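Local coordinates for pyridoxal phosphate homeostasis protein (Bifidobacterium adolescentis ATCC 15703, PDB 3CPG) that probably binds pyridoxal 5'-phosphate on an alanine racemase-like TIM barrel and takes part in keeping the level of this cofactor steady, at residues Gly121-Asn126 / Asp136-Val141; Met244-Asp249 / Ile260-Thr265. One frame throughout, in Å; residues are numbered along the deposited sequence.

Contact 1: Gly121-Asn126 / Asp136-Val141; sequences GQLQSN and DTIESV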
loop_
_atom_site.group_PDB
_atom_site.type_symbol
_atom_site.label_atom_id
_atom_site.label_comp_id
_atom_site.label_asym_id
_atom_site.label_seq_id
_atom_site.Cartn_x
_atom_site.Cartn_y
_atom_site.Cartn_z
ATOM N N GLY A 121 -5.241 -4.857 2.787
ATOM C CA GLY A 121 -6.357 -5.780 2.641
ATOM C C GLY A 121 -7.628 -5.086 3.104
ATOM O O GLY A 121 -7.558 -4.023 3.722
ATOM N N GLN A 122 -8.788 -5.670 2.816
ATOM C CA GLN A 122 -10.051 -5.056 3.212
ATOM C C GLN A 122 -10.140 -4.928 4.730
ATOM O O GLN A 122 -9.760 -5.837 5.468
ATOM C CB GLN A 122 -11.235 -5.863 2.674
ATOM C CG GLN A 122 -11.296 -5.963 1.143
ATOM C CD GLN A 122 -11.166 -4.618 0.439
ATOM O OE1 GLN A 122 -10.070 -4.209 0.055
ATOM N NE2 GLN A 122 -12.285 -3.926 0.272
ATOM N N LEU A 123 -10.649 -3.789 5.187
ATOM C CA LEU A 123 -10.758 -3.506 6.613
ATOM C C LEU A 123 -12.179 -3.581 7.156
ATOM O O LEU A 123 -13.016 -2.726 6.856
ATOM C CB LEU A 123 -10.180 -2.116 6.895
ATOM C CG LEU A 123 -10.258 -1.580 8.327
ATOM C CD1 LEU A 123 -9.579 -2.548 9.288
ATOM C CD2 LEU A 123 -9.589 -0.210 8.376
ATOM N N GLN A 124 -12.449 -4.614 7.948
ATOM C CA GLN A 124 -13.762 -4.777 8.554
ATOM C C GLN A 124 -13.876 -3.647 9.573
ATOM O O GLN A 124 -12.920 -3.350 10.286
ATOM C CB GLN A 124 -13.868 -6.143 9.237
ATOM C CG GLN A 124 -15.247 -6.460 9.781
ATOM C CD GLN A 124 -15.396 -7.924 10.141
ATOM O OE1 GLN A 124 -15.331 -8.794 9.274
ATOM N NE2 GLN A 124 -15.590 -8.204 11.425
ATOM N N SER A 125 -15.043 -3.014 9.632
ATOM C CA SER A 125 -15.258 -1.878 10.523
ATOM C C SER A 125 -14.879 -2.056 11.994
ATOM O O SER A 125 -14.288 -1.159 12.596
ATOM C CB SER A 125 -16.715 -1.419 10.427
ATOM O OG SER A 125 -17.031 -1.029 9.100
ATOM N N ASN A 126 -15.211 -3.201 12.578
ATOM C CA ASN A 126 -14.889 -3.406 13.981
ATOM C C ASN A 126 -13.420 -3.737 14.224
ATOM O O ASN A 126 -13.029 -4.034 15.346
ATOM C CB ASN A 126 -15.809 -4.477 14.594
ATOM C CG ASN A 126 -15.558 -5.872 14.045
ATOM O OD1 ASN A 126 -15.054 -6.044 12.938
ATOM N ND2 ASN A 126 -15.939 -6.882 14.823
ATOM N N ASP A 136 0.171 3.524 9.384
ATOM C CA ASP A 136 0.096 4.952 9.103
ATOM C C ASP A 136 -0.775 5.241 7.892
ATOM O O ASP A 136 -1.182 6.378 7.677
ATOM C CB ASP A 136 1.483 5.568 8.895
ATOM C CG ASP A 136 2.487 4.594 8.322
ATOM O OD1 ASP A 136 2.133 3.790 7.438
ATOM O OD2 ASP A 136 3.652 4.653 8.762
ATOM N N THR A 137 -1.047 4.215 7.094
ATOM C CA THR A 137 -1.894 4.383 5.922
ATOM C C THR A 137 -2.775 3.164 5.671
ATOM O O THR A 137 -2.304 2.028 5.698
ATOM C CB THR A 137 -1.067 4.632 4.639
ATOM O OG1 THR A 137 -0.264 5.807 4.796
ATOM C CG2 THR A 137 -1.996 4.829 3.445
ATOM N N ILE A 138 -4.060 3.411 5.439
ATOM C CA ILE A 138 -5.016 2.349 5.127
ATOM C C ILE A 138 -5.321 2.487 3.632
ATOM O O ILE A 138 -6.047 3.393 3.215
ATOM C CB ILE A 138 -6.322 2.506 5.939
ATOM C CG1 ILE A 138 -6.025 2.362 7.435
ATOM C CG2 ILE A 138 -7.338 1.460 5.491
ATOM C CD1 ILE A 138 -7.212 2.687 8.341
ATOM N N GLU A 139 -4.762 1.585 2.828
ATOM C CA GLU A 139 -4.927 1.634 1.379
ATOM C C GLU A 139 -6.239 1.100 0.825
ATOM O O GLU A 139 -6.531 1.284 -0.357
ATOM C CB GLU A 139 -3.793 0.861 0.700
ATOM C CG GLU A 139 -2.411 1.451 0.893
ATOM C CD GLU A 139 -1.408 0.876 -0.090
ATOM O OE1 GLU A 139 -1.842 0.359 -1.142
ATOM O OE2 GLU A 139 -0.190 0.956 0.175
ATOM N N SER A 140 -7.032 0.459 1.673
ATOM C CA SER A 140 -8.275 -0.166 1.229
ATOM C C SER A 140 -9.585 0.568 1.501
ATOM O O SER A 140 -10.623 -0.070 1.645
ATOM C CB SER A 140 -8.362 -1.559 1.846
ATOM O OG SER A 140 -8.284 -1.453 3.259
ATOM N N VAL A 141 -9.555 1.892 1.577
ATOM C CA VAL A 141 -10.790 2.630 1.829
ATOM C C VAL A 141 -11.574 2.674 0.516
ATOM O O VAL A 141 -11.199 3.378 -0.423
ATOM C CB VAL A 141 -10.481 4.045 2.340
ATOM C CG1 VAL A 141 -11.771 4.757 2.718
ATOM C CG2 VAL A 141 -9.552 3.957 3.553
HETATM O O HOH W 1 -11.679 -2.134 3.078
#
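S140 reaches back to G121 and ties the loop after one barrel strand to the end of the next. Its OG donates a hydrogen bond of 2.7 Å to the carbonyl O of G121. The donor stands above the carbonyl plane, 39° out of it, so it does not lie on a lone pair. OG sits between the backbone N and the carbonyl carbon of S140, and this turns the hydroxyl to the loop. A water adds a second link. It accepts from L123 N at 2.9 Å and donates to S140 O at 2.7 Å, so two backbone polar groups are satisfied without touching. Beside this polar pair lies the buried apolar part. CD2 of L123 meets CD1 of I138 at 3.7 Å, and the two side chains cross at about a right angle. L123 holds CG anti to its backbone N (chi1 177°), which carries the branch over to I138. The other side is looser. Q122 is exposed, and its side chain folds back beside S140. The chain from Q124 to N126 then runs off away from the strand. The arrangement is a beta-alpha loop of the barrel laid against the neighbouring strand. L123 and I138 both also touch I150 of helix 144-157, while strand 137-141 is held in the sheet between strands 113-119 and 161-166.

Contact 2: Met244-Asp249 / Ile260-Thr265; sequences MGMTGD and IVRVGT. With ACT (acetate ion), chain B.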
loop_
_atom_site.group_PDB
_atom_site.type_symbol
_atom_site.label_atom_id
_atom_site.label_comp_id
_atom_site.label_asym_id
_atom_site.label_seq_id
_atom_site.Cartn_x
_atom_site.Cartn_y
_atom_site.Cartn_z
HETATM N N MSE A 244 -0.508 0.625 -7.326
HETATM C CA MSE A 244 -0.984 -0.338 -8.308
HETATM C C MSE A 244 0.172 -1.113 -8.916
HETATM O O MSE A 244 1.267 -0.577 -9.095
HETATM C CB MSE A 244 -1.775 0.386 -9.407
HETATM C CG MSE A 244 -1.011 1.512 -10.116
HETATM SE SE MSE A 244 -2.180 2.594 -11.215
HETATM C CE MSE A 244 -0.910 3.307 -12.425
ATOM N N GLY A 245 -0.086 -2.376 -9.234
ATOM C CA GLY A 245 0.938 -3.227 -9.805
ATOM C C GLY A 245 1.447 -4.184 -8.744
ATOM O O GLY A 245 1.746 -3.779 -7.622
HETATM N N MSE A 246 1.525 -5.461 -9.094
HETATM C CA MSE A 246 2.008 -6.478 -8.176
HETATM C C MSE A 246 2.988 -7.352 -8.943
HETATM O O MSE A 246 3.488 -6.939 -9.991
HETATM C CB MSE A 246 0.833 -7.290 -7.636
HETATM C CG MSE A 246 -0.181 -6.409 -6.922
HETATM SE SE MSE A 246 -1.558 -7.352 -5.941
HETATM C CE MSE A 246 -2.514 -7.988 -7.464
ATOM N N THR A 247 3.265 -8.550 -8.440
ATOM C CA THR A 247 4.225 -9.434 -9.098
ATOM C C THR A 247 3.988 -9.689 -10.586
ATOM O O THR A 247 4.923 -9.633 -11.383
ATOM C CB THR A 247 4.307 -10.806 -8.385
ATOM O OG1 THR A 247 4.818 -10.627 -7.059
ATOM C CG2 THR A 247 5.233 -11.756 -9.149
ATOM N N GLY A 248 2.743 -9.958 -10.961
ATOM C CA GLY A 248 2.454 -10.265 -12.351
ATOM C C GLY A 248 2.259 -9.129 -13.338
ATOM O O GLY A 248 2.312 -9.354 -14.549
ATOM N N ASP A 249 2.052 -7.913 -12.848
ATOM C CA ASP A 249 1.823 -6.797 -13.756
ATOM C C ASP A 249 2.506 -5.493 -13.362
ATOM O O ASP A 249 2.090 -4.423 -13.814
ATOM C CB ASP A 249 0.315 -6.551 -13.884
ATOM C CG ASP A 249 -0.331 -6.213 -12.553
ATOM O OD1 ASP A 249 0.420 -5.928 -11.598
ATOM O OD2 ASP A 249 -1.579 -6.220 -12.453
ATOM N N ILE A 260 3.643 3.274 -6.253
ATOM C CA ILE A 260 3.799 2.232 -5.243
ATOM C C ILE A 260 3.356 0.902 -5.833
ATOM O O ILE A 260 2.223 0.767 -6.283
ATOM C CB ILE A 260 2.927 2.466 -3.986
ATOM C CG1 ILE A 260 3.339 3.748 -3.270
ATOM C CG2 ILE A 260 3.068 1.267 -3.035
ATOM C CD1 ILE A 260 2.473 4.060 -2.059
ATOM N N VAL A 261 4.259 -0.071 -5.857
ATOM C CA VAL A 261 3.907 -1.393 -6.349
ATOM C C VAL A 261 3.877 -2.276 -5.110
ATOM O O VAL A 261 4.713 -2.121 -4.224
ATOM C CB VAL A 261 4.930 -1.938 -7.375
ATOM C CG1 VAL A 261 4.866 -1.105 -8.652
ATOM C CG2 VAL A 261 6.338 -1.927 -6.790
ATOM N N ARG A 262 2.890 -3.167 -5.041
ATOM C CA ARG A 262 2.721 -4.070 -3.904
ATOM C C ARG A 262 3.148 -5.468 -4.333
ATOM O O ARG A 262 2.448 -6.134 -5.088
ATOM C CB ARG A 262 1.255 -4.076 -3.459
ATOM C CG ARG A 262 0.689 -2.691 -3.179
ATOM C CD ARG A 262 -0.707 -2.782 -2.580
ATOM N NE ARG A 262 -1.619 -3.542 -3.432
ATOM C CZ ARG A 262 -2.193 -3.070 -4.536
ATOM N NH1 ARG A 262 -1.961 -1.828 -4.936
ATOM N NH2 ARG A 262 -2.996 -3.851 -5.247
ATOM N N VAL A 263 4.294 -5.916 -3.830
ATOM C CA VAL A 263 4.837 -7.208 -4.226
ATOM C C VAL A 263 4.945 -8.242 -3.109
ATOM O O VAL A 263 5.513 -7.981 -2.047
ATOM C CB VAL A 263 6.234 -7.014 -4.862
ATOM C CG1 VAL A 263 6.736 -8.325 -5.445
ATOM C CG2 VAL A 263 6.162 -5.936 -5.942
ATOM N N GLY A 264 4.400 -9.425 -3.373
ATOM C CA GLY A 264 4.448 -10.503 -2.406
ATOM C C GLY A 264 5.254 -11.685 -2.916
ATOM O O GLY A 264 6.385 -11.906 -2.488
ATOM N N THR A 265 4.674 -12.427 -3.854
ATOM C CA THR A 265 5.307 -13.616 -4.419
ATOM C C THR A 265 6.717 -13.438 -4.986
ATOM O O THR A 265 7.594 -14.273 -4.744
ATOM C CB THR A 265 4.408 -14.232 -5.509
ATOM O OG1 THR A 265 3.120 -14.513 -4.950
ATOM C CG2 THR A 265 5.006 -15.519 -6.036
HETATM C C ACT B . 1.920 -10.766 -5.491
HETATM O O ACT B . 2.068 -11.460 -4.501
HETATM O OXT ACT B . 2.670 -9.825 -5.695
HETATM C CH3 ACT B . 0.808 -11.072 -6.463
HETATM O O HOH W 2 -2.632 -3.435 -8.643
#
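Two backbone bonds join the loop M244-T247 to strand 260-263 in parallel fashion: M244 N gives to I260 O at 2.9 Å and R262 N gives to G245 O at 2.9 Å. This is the last beta-alpha-beta unit of a TIM barrel, whose loop after strand 241-243 runs on beside strand 260-263. G245 lies close to V261, and a CB on it would be jammed against the preceding carbonyl. Further on, CA of M246 makes a CA-H...O contact of 3.1 Å with R262 O. The R262 side chain bends at chi3 (-56°) and comes back over the loop. Its NH2 lies 3.8 Å from SE of selenomethionine M246, obliquely. NH2 bonds to T203 O and NH1 to S243 OG, so the guanidinium is fixed from outside the pair. A leucine here would probably leave T203 O and S243 OG without these donors and the M246 side chain without its neighbour. Past the strand the two segments form an anion site, filled by an acetate probably from the crystallisation liquor. G264, which binds it, lies about 6 Å from the side chain of K57, the predicted cofactor lysine; this is consistent with a place for the cofactor phosphate. T265 N donates to acetate O at 2.9 Å. Acetate OXT takes three bonds: from T247 N, from G264 N, and at 2.7 Å from T247 OG1.

In the fold
From the N terminus, the chain first lays strand 51-55 and the following strands of the barrel. Contact 1 then closes the short excursion through helix 128-131, between strands 113-119 and 137-141. After strands 161-166 and 196-202 and the long helix 211-231, contact 2 closes a similar excursion through helix 250-255. The two loops follow in series and neither nests in nor crosses the other. They lie on opposite sides of the chain's centre, about 18 Å apart between centres. Strand 260-263 also pairs with 51-55, which completes the ring. The contacts meet inside the barrel, where E139 packs on R262; S243, the partner of R262, also bonds to E139.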